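Side-chain contacts in intracellular serine protease (Bacillus licheniformis, PDB 4ZOQ), which cleaves peptide bonds sequence-specifically as a lanthipeptide protease of the subtilase (S8) family, probably through a serine-type charge-relay mechanism: residues B[71-76]-B[116-121]; B[125-130]-B[159-164]; B[202-207]-B[212-217]; B[228-233]-B[271-276]. One frame throughout, in Å; residues are numbered along the deposited sequence.

In the fold
Contacts 1 and 2 share helix 116-128 and follow one another along it, their centres 15 Å apart and joined by the hydrogen bond from Tyr73 OH to Asp125 OD2. Contacts 3 and 4 form a second pair, centres 8 Å apart, in which the hydroxyls of Tyr214 and Ser212 both meet the carbonyl of Gly228. The pairs lie 28 to 31 Å apart, centre to centre. The predicted charge-relay residues are Asp51, His86 and Ser276. Contact 4 contains Ser276, and in contact 3 the Tyr214 side chain is about 8 Å from that of Ser276. In contact 1 the Ile74 side chain is about 10 Å from that of Asp51, and contact 2 lies away from the site.

Contact 1 of 4, residues B[71-76]-B[116-121]; sequences WNYIDG and SYNIMK
Tyr73 and Lys121 cross obliquely, the methylene chain of the lysine running past one side of the phenol. Lys121 CD lies 3.7 Å from Tyr73 CD1, and its CG lies 3.9 Å from Tyr73 CE1. The lysine can do this because CG stands anti to its backbone N (chi1 -171°), which sends the chain out from helix 116-128, while a bend at chi3 (-92°) turns the ammonium end off the ring. That end forms a salt bridge with Asp56 of the other protein chain, so the aliphatic part packs and the charge serves the interface. One face of the Tyr73 ring is covered by Trp71, whose CD1 stands 3.3 Å above the ring plane, over its centre.

Tyr73 belongs to the turn that links strands 71-72 and 77-78 into a small antiparallel hairpin, and Asn72 shapes it. Asn72 OD1 accepts from Ile74 N at 2.7 Å, the Asx turn, and from Asp75 N at 3.1 Å, the Asx motif, the second donor standing 65° out of the carbonyl plane. Asparagine suits this place because its short side chain can fold back onto the backbone just after it, and glycine suits position 76, where phi is positive.

Nearer the backbone of the tyrosine, the amide of Asn118 rests against the methylene, with Asn118 CG 3.7 Å from Tyr73 CB. Asn118 ND2 is 3.6 Å from Tyr73 O, so the two meet by packing rather than by a bond. The far end of the phenol is held by Asp125, one helical turn beyond Lys121, through a hydrogen bond to Tyr73 OH.

Contact 2 of 4, residues B[125-130]-B[159-164]; sequences DAVNDG and ANYAAK
Val127 holds CG1 anti to its backbone N (chi1 174°), and Tyr161 holds its ring carbon CG likewise (chi1 -173°), so that each side chain leans out of its helix toward the other. The two methyls of the valine then divide the work. CG1 meets the phenol at Tyr161 CE2, 3.7 Å away, whereas CG2 reaches the residue after that tyrosine and lies 3.8 Å from Ala162 CB. Alanine is well chosen here: with so small a side chain, the CA atoms of Val127 and Ala162 come within 6.0 Å of each other, and a beta-branched residue fills the space between the helices.

Beside this apolar patch, Asn128 presents its amide oxygen to the edge of the tyrosine, in the plane of the ring, with the amide plane itself turned 90° to the ring. Tyr161 OH donates to Asn128 OD1. The modelled separation of 2.3 Å is too short for an ordinary bond of this kind, so its exact length is doubtful. The other half of the amide is used as well, since Asn128 ND2 donates to Glu60 of the other protein chain, and the same glutamate packs on Tyr161.

Just beyond, a Schellman motif ends the helix. Gly130 N bonds to Val127 O at 3.2 Å, His131 N returns to Ala126 O, and Gly130 takes the positive phi that such an ending requires. The contact thus joins the C-terminal ends of helices 116-128 and 146-164, with His165 packing on Val127 and Tyr161, while Ala126, on another side of its helix, touches Tyr106 of strand 102-110.

Contact 3 of 4, residues B[202-207]-B[212-217]; sequences VGSNMK and SPYSNQ
Ser204 is gripped closely by three residues of the 212-217 loop. Its OG lies 2.6 Å from Tyr214 OH and 2.9 Å from Ser212 OG, giving a cluster of buried hydroxyls in which the protons can be shared in more than one way. Its backbone is held too: Ser204 N donates to Ser215 OG at 2.9 Å in a nearly straight bond (169°), and Ser204 O accepts from Ser212 N at 2.9 Å. Serine fits these places because it is small and can both give and accept. Gly203 has to be small for a related reason, since a CB there would run into Ser215 OG.

A type I turn from Ser212 to Ser215, closed by Ser215 N to Ser212 O at 3.0 Å, brings the loop hydroxyls together. Within it Tyr214 takes the crowded position at chi1 (57°), which folds its ring back so that one face lies over Ser212 CB and the hydroxyl enters the cluster and meets Gly228 O. A phenylalanine here would probably leave Ser204 OG with one partner fewer and rob the buried Gly228 carbonyl of one of its two hydroxyl mates.

Toward the partly exposed Pro213 the fit is looser. Met206 SD lies 3.4 Å from Ser212 OG but only grazes the proline, 4.2 Å from Pro213 CD.

Strand 200-205 still pairs with strand 168-172 at Val202. Beyond that point the loop takes the place of strand 168-172, bonding to Ser204 N and O, while strand 221-226 continues on the other side through Gly203 and Asn205, and Thr275 of helix 275-297 touches Ser204 and Ser215.

Contact 4 of 4, residues B[228-233]-B[271-276]; sequences GYLGET and LSYGTS
Tyr273 immediately precedes the Gly-Thr-Ser run that ends in Ser276, the predicted charge-relay serine, at the start of the helix that carries this residue in subtilases. Its ring receives that of Tyr229 in a T-shaped stack: the edge of Tyr229 points at the face of Tyr273, with planes at 88° and centroids 4.7 Å apart. The closest atoms are Tyr229 CE1 and Tyr273 CZ, at 3.4 Å. Both side chains run the same way, and Tyr229 OH goes on to bond with Asp235.

Leu230 adds a branched aliphatic patch, its CG 3.8 Å from Tyr273 CE2, while its CB covers one face of Tyr229. At the methylene that carries the ring, Gly228 O is 3.6 Å from Tyr273 CB. Were this tyrosine an alanine, a gap would probably open beside Leu230, and the edge of Tyr229 would lose the aromatic face it now meets. Next comes Gly274, whose backbone angles (phi 138°) would jam a side chain against the preceding carbonyl.

The loop 228-233 leaves strand 221-226, and Gly227 bonds through its backbone to Gly274. Strand 269-272 pairs with strand 246-249 before the chain enters helix 275-297, where Ser276 touches His86 of helix 86-97.

Contact 1 of 4, residues B[71-76]-B[116-121]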
loop_
_atom_site.group_PDB
_atom_site.type_symbol
_atom_site.label_atom_id
_atom_site.label_comp_id
_atom_site.label_asym_id
_atom_site.label_seq_id
_atom_site.Cartn_x
_atom_site.Cartn_y
_atom_site.Cartn_z
ATOM N N TRP B 71 13.614 -1.316 6.924
ATOM C CA TRP B 71 14.087 -2.681 6.871
ATOM C C TRP B 71 13.778 -3.391 5.548
ATOM O O TRP B 71 12.689 -3.266 4.990
ATOM C CB TRP B 71 13.489 -3.454 8.035
ATOM C CG TRP B 71 14.177 -4.740 8.298
ATOM C CD1 TRP B 71 13.668 -5.993 8.159
ATOM C CD2 TRP B 71 15.545 -4.899 8.702
ATOM N NE1 TRP B 71 14.625 -6.929 8.494
ATOM C CE2 TRP B 71 15.789 -6.280 8.816
ATOM C CE3 TRP B 71 16.583 -4.003 8.986
ATOM C CZ2 TRP B 71 17.024 -6.790 9.211
ATOM C CZ3 TRP B 71 17.815 -4.513 9.375
ATOM C CH2 TRP B 71 18.021 -5.892 9.491
ATOM N N ASN B 72 14.786 -4.074 5.018
ATOM C CA ASN B 72 14.626 -4.985 3.897
ATOM C C ASN B 72 14.439 -6.422 4.422
ATOM O O ASN B 72 15.377 -7.023 4.956
ATOM C CB ASN B 72 15.837 -4.874 2.970
ATOM C CG ASN B 72 15.786 -5.819 1.793
ATOM O OD1 ASN B 72 15.023 -6.790 1.762
ATOM N ND2 ASN B 72 16.628 -5.538 0.797
ATOM N N TYR B 73 13.234 -6.970 4.289
ATOM C CA TYR B 73 12.957 -8.298 4.838
ATOM C C TYR B 73 13.451 -9.411 3.929
ATOM O O TYR B 73 13.491 -10.574 4.327
ATOM C CB TYR B 73 11.462 -8.470 5.119
ATOM C CG TYR B 73 10.986 -7.563 6.225
ATOM C CD1 TYR B 73 10.912 -8.013 7.542
ATOM C CD2 TYR B 73 10.658 -6.240 5.968
ATOM C CE1 TYR B 73 10.496 -7.182 8.559
ATOM C CE2 TYR B 73 10.245 -5.397 6.981
ATOM C CZ TYR B 73 10.161 -5.870 8.272
ATOM O OH TYR B 73 9.741 -5.018 9.275
ATOM N N ILE B 74 13.812 -9.060 2.704
ATOM C CA ILE B 74 14.267 -10.055 1.745
ATOM C C ILE B 74 15.728 -10.412 2.025
ATOM O O ILE B 74 16.117 -11.573 1.934
ATOM C CB ILE B 74 14.054 -9.571 0.281
ATOM C CG1 ILE B 74 12.567 -9.647 -0.054
ATOM C CG2 ILE B 74 14.792 -10.451 -0.714
ATOM C CD1 ILE B 74 12.189 -8.996 -1.357
ATOM N N ASP B 75 16.536 -9.403 2.333
ATOM C CA ASP B 75 17.950 -9.624 2.589
ATOM C C ASP B 75 18.343 -9.472 4.055
ATOM O O ASP B 75 19.511 -9.616 4.397
ATOM C CB ASP B 75 18.771 -8.657 1.746
ATOM C CG ASP B 75 18.609 -8.905 0.265
ATOM O OD1 ASP B 75 18.096 -9.986 -0.111
ATOM O OD2 ASP B 75 18.973 -8.001 -0.520
ATOM N N GLY B 76 17.380 -9.161 4.917
ATOM C CA GLY B 76 17.675 -8.943 6.325
ATOM C C GLY B 76 18.643 -7.815 6.603
ATOM O O GLY B 76 19.376 -7.848 7.600
ATOM N N SER B 116 3.827 -13.284 1.063
ATOM C CA SER B 116 2.739 -12.740 1.852
ATOM C C SER B 116 3.188 -12.625 3.298
ATOM O O SER B 116 2.788 -11.707 4.021
ATOM C CB SER B 116 1.518 -13.633 1.754
ATOM O OG SER B 116 0.900 -13.519 0.488
ATOM N N TYR B 117 4.044 -13.572 3.689
ATOM C CA TYR B 117 4.584 -13.675 5.038
ATOM C C TYR B 117 5.335 -12.401 5.403
ATOM O O TYR B 117 5.158 -11.851 6.491
ATOM C CB TYR B 117 5.516 -14.888 5.153
ATOM C CG TYR B 117 6.217 -15.014 6.487
ATOM C CD1 TYR B 117 5.571 -15.587 7.572
ATOM C CD2 TYR B 117 7.508 -14.513 6.677
ATOM C CE1 TYR B 117 6.194 -15.698 8.796
ATOM C CE2 TYR B 117 8.146 -14.619 7.914
ATOM C CZ TYR B 117 7.474 -15.211 8.968
ATOM O OH TYR B 117 8.063 -15.329 10.210
ATOM N N ASN B 118 6.214 -11.945 4.521
ATOM C CA ASN B 118 6.922 -10.703 4.825
ATOM C C ASN B 118 6.016 -9.474 4.880
ATOM O O ASN B 118 6.346 -8.503 5.570
ATOM C CB ASN B 118 8.082 -10.485 3.863
ATOM C CG ASN B 118 9.287 -11.304 4.246
ATOM O OD1 ASN B 118 9.436 -11.685 5.413
ATOM N ND2 ASN B 118 10.151 -11.593 3.279
ATOM N N ILE B 119 4.888 -9.507 4.170
ATOM C CA ILE B 119 3.979 -8.379 4.213
ATOM C C ILE B 119 3.372 -8.294 5.610
ATOM O O ILE B 119 3.285 -7.207 6.211
ATOM C CB ILE B 119 2.870 -8.470 3.142
ATOM C CG1 ILE B 119 3.493 -8.491 1.752
ATOM C CG2 ILE B 119 1.890 -7.295 3.291
ATOM C CD1 ILE B 119 2.519 -8.731 0.654
ATOM N N MET B 120 2.964 -9.451 6.123
ATOM C CA MET B 120 2.393 -9.537 7.466
ATOM C C MET B 120 3.406 -9.086 8.519
ATOM O O MET B 120 3.070 -8.317 9.425
ATOM C CB MET B 120 1.945 -10.967 7.780
ATOM C CG MET B 120 0.944 -11.517 6.815
ATOM S SD MET B 120 0.217 -13.085 7.365
ATOM C CE MET B 120 0.041 -13.897 5.770
ATOM N N LYS B 121 4.650 -9.533 8.371
ATOM C CA LYS B 121 5.671 -9.180 9.341
ATOM C C LYS B 121 5.901 -7.676 9.317
ATOM O O LYS B 121 6.019 -7.044 10.368
ATOM C CB LYS B 121 6.962 -9.923 9.067
ATOM C CG LYS B 121 7.996 -9.753 10.160
ATOM C CD LYS B 121 9.275 -10.450 9.743
ATOM C CE LYS B 121 9.307 -11.882 10.234
ATOM N NZ LYS B 121 10.473 -12.622 9.718
#

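Contact 2 of 4, residues B[125-130]-B[159-164]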
loop_
_atom_site.group_PDB
_atom_site.type_symbol
_atom_site.label_atom_id
_atom_site.label_comp_id
_atom_site.label_asym_id
_atom_site.label_seq_id
_atom_site.Cartn_x
_atom_site.Cartn_y
_atom_site.Cartn_z
ATOM N N ASP B 125 5.376 -5.042 12.366
ATOM C CA ASP B 125 6.479 -4.176 12.761
ATOM C C ASP B 125 6.083 -2.720 12.638
ATOM O O ASP B 125 6.321 -1.934 13.556
ATOM C CB ASP B 125 7.734 -4.456 11.925
ATOM C CG ASP B 125 8.407 -5.776 12.297
ATOM O OD1 ASP B 125 8.106 -6.318 13.382
ATOM O OD2 ASP B 125 9.233 -6.272 11.507
ATOM N N ALA B 126 5.456 -2.373 11.517
ATOM C CA ALA B 126 5.080 -0.989 11.243
ATOM C C ALA B 126 4.155 -0.444 12.338
ATOM O O ALA B 126 4.293 0.717 12.764
ATOM C CB ALA B 126 4.413 -0.881 9.851
ATOM N N VAL B 127 3.235 -1.298 12.796
ATOM C CA VAL B 127 2.350 -0.969 13.912
ATOM C C VAL B 127 3.154 -0.701 15.188
ATOM O O VAL B 127 2.981 0.330 15.858
ATOM C CB VAL B 127 1.349 -2.112 14.189
ATOM C CG1 VAL B 127 0.550 -1.825 15.428
ATOM C CG2 VAL B 127 0.407 -2.304 13.011
ATOM N N ASN B 128 4.031 -1.646 15.527
ATOM C CA ASN B 128 4.843 -1.550 16.748
ATOM C C ASN B 128 5.824 -0.357 16.718
ATOM O O ASN B 128 6.244 0.125 17.772
ATOM C CB ASN B 128 5.614 -2.857 16.979
ATOM C CG ASN B 128 4.698 -4.043 17.330
ATOM O OD1 ASN B 128 3.534 -3.880 17.716
ATOM N ND2 ASN B 128 5.233 -5.244 17.177
ATOM N N ASP B 129 6.161 0.117 15.513
ATOM C CA ASP B 129 7.070 1.264 15.304
ATOM C C ASP B 129 6.396 2.631 15.298
ATOM O O ASP B 129 7.000 3.623 14.915
ATOM C CB ASP B 129 7.825 1.105 13.982
ATOM C CG ASP B 129 8.673 -0.150 13.946
ATOM O OD1 ASP B 129 9.032 -0.652 15.037
ATOM O OD2 ASP B 129 8.963 -0.653 12.835
ATOM N N GLY B 130 5.133 2.670 15.672
ATOM C CA GLY B 130 4.421 3.915 15.830
ATOM C C GLY B 130 3.883 4.555 14.558
ATOM O O GLY B 130 3.503 5.718 14.600
ATOM N N ALA B 159 -4.194 -7.787 10.077
ATOM C CA ALA B 159 -5.084 -6.662 9.867
ATOM C C ALA B 159 -5.798 -6.295 11.157
ATOM O O ALA B 159 -5.985 -5.103 11.472
ATOM C CB ALA B 159 -6.092 -6.975 8.759
ATOM N N ASN B 160 -6.188 -7.318 11.910
ATOM C CA ASN B 160 -6.802 -7.097 13.212
ATOM C C ASN B 160 -5.844 -6.354 14.157
ATOM O O ASN B 160 -6.232 -5.446 14.907
ATOM C CB ASN B 160 -7.211 -8.448 13.816
ATOM C CG ASN B 160 -8.408 -9.106 13.075
ATOM O OD1 ASN B 160 -8.973 -8.552 12.120
ATOM N ND2 ASN B 160 -8.791 -10.283 13.527
ATOM N N TYR B 161 -4.573 -6.713 14.090
ATOM C CA TYR B 161 -3.585 -6.108 14.974
ATOM C C TYR B 161 -3.397 -4.611 14.689
ATOM O O TYR B 161 -3.356 -3.800 15.615
ATOM C CB TYR B 161 -2.266 -6.858 14.856
ATOM C CG TYR B 161 -1.218 -6.426 15.832
ATOM C CD1 TYR B 161 -1.341 -6.712 17.191
ATOM C CD2 TYR B 161 -0.079 -5.765 15.393
ATOM C CE1 TYR B 161 -0.343 -6.325 18.095
ATOM C CE2 TYR B 161 0.908 -5.381 16.265
ATOM C CZ TYR B 161 0.783 -5.658 17.615
ATOM O OH TYR B 161 1.801 -5.255 18.451
ATOM N N ALA B 162 -3.348 -4.241 13.413
ATOM C CA ALA B 162 -3.247 -2.825 13.039
ATOM C C ALA B 162 -4.481 -2.042 13.499
ATOM O O ALA B 162 -4.356 -0.946 14.060
ATOM C CB ALA B 162 -3.067 -2.689 11.542
ATOM N N ALA B 163 -5.656 -2.626 13.273
ATOM C CA ALA B 163 -6.939 -2.013 13.634
ATOM C C ALA B 163 -7.044 -1.815 15.140
ATOM O O ALA B 163 -7.564 -0.797 15.631
ATOM C CB ALA B 163 -8.087 -2.876 13.146
ATOM N N LYS B 164 -6.532 -2.804 15.865
ATOM C CA LYS B 164 -6.578 -2.779 17.309
ATOM C C LYS B 164 -5.777 -1.614 17.852
ATOM O O LYS B 164 -6.166 -0.990 18.850
ATOM C CB LYS B 164 -6.012 -4.080 17.880
ATOM C CG LYS B 164 -6.175 -4.164 19.372
ATOM C CD LYS B 164 -5.418 -5.330 19.991
ATOM C CE LYS B 164 -5.318 -5.113 21.509
ATOM N NZ LYS B 164 -4.173 -5.857 22.118
#

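Contact 3 of 4, residues B[202-207]-B[212-217]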
loop_
_atom_site.group_PDB
_atom_site.type_symbol
_atom_site.label_atom_id
_atom_site.label_comp_id
_atom_site.label_asym_id
_atom_site.label_seq_id
_atom_site.Cartn_x
_atom_site.Cartn_y
_atom_site.Cartn_z
ATOM N N VAL B 202 -8.515 0.154 -2.405
ATOM C CA VAL B 202 -8.579 1.371 -3.219
ATOM C C VAL B 202 -8.409 1.088 -4.730
ATOM O O VAL B 202 -7.400 0.502 -5.155
ATOM C CB VAL B 202 -7.495 2.407 -2.772
ATOM C CG1 VAL B 202 -7.561 3.686 -3.589
ATOM C CG2 VAL B 202 -7.594 2.716 -1.273
ATOM N N GLY B 203 -9.386 1.531 -5.520
ATOM C CA GLY B 203 -9.356 1.426 -6.970
ATOM C C GLY B 203 -8.871 2.702 -7.636
ATOM O O GLY B 203 -8.573 3.694 -6.972
ATOM N N SER B 204 -8.806 2.692 -8.956
ATOM C CA SER B 204 -8.203 3.793 -9.677
ATOM C C SER B 204 -9.189 4.432 -10.659
ATOM O O SER B 204 -9.814 3.716 -11.427
ATOM C CB SER B 204 -6.961 3.305 -10.434
ATOM O OG SER B 204 -6.484 4.323 -11.319
ATOM N N ASN B 205 -9.360 5.757 -10.611
ATOM C CA ASN B 205 -10.193 6.413 -11.609
ATOM C C ASN B 205 -9.334 7.234 -12.605
ATOM O O ASN B 205 -8.134 7.458 -12.411
ATOM C CB ASN B 205 -11.284 7.305 -10.961
ATOM C CG ASN B 205 -10.721 8.497 -10.170
ATOM O OD1 ASN B 205 -10.518 8.418 -8.962
ATOM N ND2 ASN B 205 -10.456 9.606 -10.861
ATOM N N MET B 206 -9.987 7.688 -13.666
ATOM C CA MET B 206 -9.358 8.454 -14.726
ATOM C C MET B 206 -9.540 9.936 -14.489
ATOM O O MET B 206 -10.306 10.333 -13.605
ATOM C CB MET B 206 -9.998 8.095 -16.061
ATOM C CG MET B 206 -9.973 6.653 -16.346
ATOM S SD MET B 206 -8.324 6.080 -16.709
ATOM C CE MET B 206 -8.074 6.896 -18.293
ATOM N N LYS B 207 -8.894 10.744 -15.328
ATOM C CA LYS B 207 -9.034 12.198 -15.252
ATOM C C LYS B 207 -10.503 12.586 -15.401
ATOM O O LYS B 207 -10.981 13.470 -14.716
ATOM C CB LYS B 207 -8.210 12.878 -16.339
ATOM C CG LYS B 207 -8.358 14.391 -16.402
ATOM C CD LYS B 207 -7.632 14.924 -17.646
ATOM C CE LYS B 207 -6.134 14.839 -17.494
ATOM N NZ LYS B 207 -5.443 15.547 -18.579
ATOM N N SER B 212 -10.818 3.548 -14.110
ATOM C CA SER B 212 -9.753 3.043 -14.972
ATOM C C SER B 212 -10.189 1.647 -15.382
ATOM O O SER B 212 -10.710 0.907 -14.552
ATOM C CB SER B 212 -8.404 3.006 -14.257
ATOM O OG SER B 212 -7.981 4.301 -13.816
ATOM N N PRO B 213 -10.018 1.300 -16.658
ATOM C CA PRO B 213 -10.470 -0.003 -17.179
ATOM C C PRO B 213 -9.863 -1.203 -16.452
ATOM O O PRO B 213 -10.496 -2.253 -16.370
ATOM C CB PRO B 213 -10.011 0.017 -18.648
ATOM C CG PRO B 213 -9.856 1.491 -18.993
ATOM C CD PRO B 213 -9.455 2.173 -17.709
ATOM N N TYR B 214 -8.643 -1.060 -15.954
ATOM C CA TYR B 214 -7.947 -2.162 -15.297
ATOM C C TYR B 214 -8.388 -2.314 -13.848
ATOM O O TYR B 214 -8.104 -3.303 -13.196
ATOM C CB TYR B 214 -6.443 -1.944 -15.362
ATOM C CG TYR B 214 -6.032 -0.630 -14.748
ATOM C CD1 TYR B 214 -5.944 -0.496 -13.377
ATOM C CD2 TYR B 214 -5.710 0.486 -15.544
ATOM C CE1 TYR B 214 -5.597 0.701 -12.786
ATOM C CE2 TYR B 214 -5.327 1.706 -14.951
ATOM C CZ TYR B 214 -5.280 1.791 -13.556
ATOM O OH TYR B 214 -4.930 2.941 -12.892
ATOM N N SER B 215 -9.069 -1.315 -13.330
ATOM C CA SER B 215 -9.320 -1.305 -11.897
ATOM C C SER B 215 -10.284 -2.429 -11.448
ATOM O O SER B 215 -11.405 -2.519 -11.920
ATOM C CB SER B 215 -9.848 0.064 -11.503
ATOM O OG SER B 215 -9.894 0.212 -10.112
ATOM N N ASN B 216 -9.821 -3.290 -10.553
ATOM C CA ASN B 216 -10.667 -4.317 -9.962
ATOM C C ASN B 216 -11.861 -3.686 -9.257
ATOM O O ASN B 216 -11.734 -2.626 -8.635
ATOM C CB ASN B 216 -9.872 -5.196 -8.960
ATOM C CG ASN B 216 -8.972 -6.219 -9.647
ATOM O OD1 ASN B 216 -9.133 -6.526 -10.831
ATOM N ND2 ASN B 216 -8.033 -6.759 -8.902
ATOM N N GLN B 217 -13.000 -4.366 -9.343
ATOM C CA GLN B 217 -14.265 -3.886 -8.807
ATOM C C GLN B 217 -14.793 -4.926 -7.850
ATOM O O GLN B 217 -14.398 -6.080 -7.928
ATOM C CB GLN B 217 -15.265 -3.638 -9.955
ATOM C CG GLN B 217 -14.715 -2.670 -10.996
ATOM C CD GLN B 217 -15.680 -2.359 -12.146
ATOM O OE1 GLN B 217 -16.828 -2.789 -12.147
ATOM N NE2 GLN B 217 -15.216 -1.563 -13.108
#

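Contact 4 of 4, residues B[228-233]-B[271-276]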
loop_
_atom_site.group_PDB
_atom_site.type_symbol
_atom_site.label_atom_id
_atom_site.label_comp_id
_atom_site.label_asym_id
_atom_site.label_seq_id
_atom_site.Cartn_x
_atom_site.Cartn_y
_atom_site.Cartn_z
ATOM N N GLY B 228 -5.124 7.033 -13.325
ATOM C CA GLY B 228 -4.876 7.204 -14.742
ATOM C C GLY B 228 -4.862 5.932 -15.556
ATOM O O GLY B 228 -5.122 4.838 -15.041
ATOM N N TYR B 229 -4.650 6.086 -16.859
ATOM C CA TYR B 229 -4.397 4.931 -17.706
ATOM C C TYR B 229 -3.734 5.404 -18.994
ATOM O O TYR B 229 -3.440 6.590 -19.161
ATOM C CB TYR B 229 -5.665 4.120 -17.979
ATOM C CG TYR B 229 -5.399 2.788 -18.681
ATOM C CD1 TYR B 229 -4.399 1.916 -18.234
ATOM C CD2 TYR B 229 -6.199 2.368 -19.742
ATOM C CE1 TYR B 229 -4.181 0.672 -18.861
ATOM C CE2 TYR B 229 -6.011 1.138 -20.347
ATOM C CZ TYR B 229 -4.992 0.297 -19.914
ATOM O OH TYR B 229 -4.824 -0.914 -20.554
ATOM N N LEU B 230 -3.485 4.465 -19.893
ATOM C CA LEU B 230 -2.836 4.766 -21.149
ATOM C C LEU B 230 -3.782 5.581 -22.034
ATOM O O LEU B 230 -3.329 6.399 -22.840
ATOM C CB LEU B 230 -2.438 3.464 -21.850
ATOM C CG LEU B 230 -1.366 2.612 -21.167
ATOM C CD1 LEU B 230 -1.438 1.172 -21.651
ATOM C CD2 LEU B 230 0.012 3.210 -21.439
ATOM N N GLY B 231 -5.091 5.420 -21.829
ATOM C CA GLY B 231 -6.081 6.182 -22.576
ATOM C C GLY B 231 -7.452 5.781 -22.108
ATOM O O GLY B 231 -7.582 4.706 -21.537
ATOM N N GLU B 232 -8.484 6.579 -22.395
ATOM C CA GLU B 232 -9.838 6.233 -21.934
ATOM C C GLU B 232 -10.357 5.002 -22.623
ATOM O O GLU B 232 -11.115 4.221 -22.042
ATOM C CB GLU B 232 -10.826 7.360 -22.218
ATOM C CG GLU B 232 -10.829 8.494 -21.251
ATOM C CD GLU B 232 -11.571 8.196 -19.969
ATOM O OE1 GLU B 232 -12.521 7.369 -19.969
ATOM O OE2 GLU B 232 -11.246 8.868 -18.973
ATOM N N THR B 233 -10.006 4.881 -23.898
ATOM C CA THR B 233 -10.429 3.770 -24.755
ATOM C C THR B 233 -9.258 3.020 -25.424
ATOM O O THR B 233 -9.463 2.271 -26.383
ATOM C CB THR B 233 -11.447 4.271 -25.837
ATOM O OG1 THR B 233 -10.851 5.332 -26.593
ATOM C CG2 THR B 233 -12.727 4.808 -25.161
ATOM N N LEU B 271 6.121 8.480 -16.312
ATOM C CA LEU B 271 4.712 8.453 -16.581
ATOM C C LEU B 271 4.229 7.026 -16.372
ATOM O O LEU B 271 4.813 6.069 -16.889
ATOM C CB LEU B 271 4.477 8.929 -18.006
ATOM C CG LEU B 271 3.421 9.989 -18.250
ATOM C CD1 LEU B 271 3.571 11.148 -17.260
ATOM C CD2 LEU B 271 3.636 10.468 -19.663
ATOM N N SER B 272 3.151 6.873 -15.625
ATOM C CA SER B 272 2.685 5.545 -15.262
ATOM C C SER B 272 1.191 5.551 -14.938
ATOM O O SER B 272 0.502 6.553 -15.165
ATOM C CB SER B 272 3.508 5.051 -14.055
ATOM O OG SER B 272 3.308 3.672 -13.782
ATOM N N TYR B 273 0.707 4.440 -14.386
ATOM C CA TYR B 273 -0.695 4.283 -14.001
ATOM C C TYR B 273 -0.850 3.089 -13.047
ATOM O O TYR B 273 0.022 2.236 -12.989
ATOM C CB TYR B 273 -1.577 4.128 -15.253
ATOM C CG TYR B 273 -1.470 2.774 -15.936
ATOM C CD1 TYR B 273 -2.136 1.656 -15.445
ATOM C CD2 TYR B 273 -0.675 2.615 -17.078
ATOM C CE1 TYR B 273 -2.026 0.406 -16.070
ATOM C CE2 TYR B 273 -0.560 1.373 -17.720
ATOM C CZ TYR B 273 -1.240 0.270 -17.207
ATOM O OH TYR B 273 -1.143 -0.954 -17.841
ATOM N N GLY B 274 -1.987 2.997 -12.364
ATOM C CA GLY B 274 -2.312 1.817 -11.584
ATOM C C GLY B 274 -2.932 2.075 -10.214
ATOM O O GLY B 274 -2.819 3.203 -9.639
ATOM N N THR B 275 -3.632 1.049 -9.711
ATOM C CA THR B 275 -4.189 1.093 -8.362
ATOM C C THR B 275 -3.050 1.233 -7.341
ATOM O O THR B 275 -3.239 1.752 -6.234
ATOM C CB THR B 275 -5.055 -0.158 -7.995
ATOM O OG1 THR B 275 -4.303 -1.353 -8.208
ATOM C CG2 THR B 275 -6.345 -0.230 -8.818
ATOM N N SER B 276 -1.854 0.796 -7.702
ATOM C CA SER B 276 -0.740 0.951 -6.767
ATOM C C SER B 276 -0.381 2.422 -6.581
ATOM O O SER B 276 0.331 2.800 -5.669
ATOM C CB SER B 276 0.480 0.182 -7.262
ATOM O OG SER B 276 1.036 0.796 -8.414
#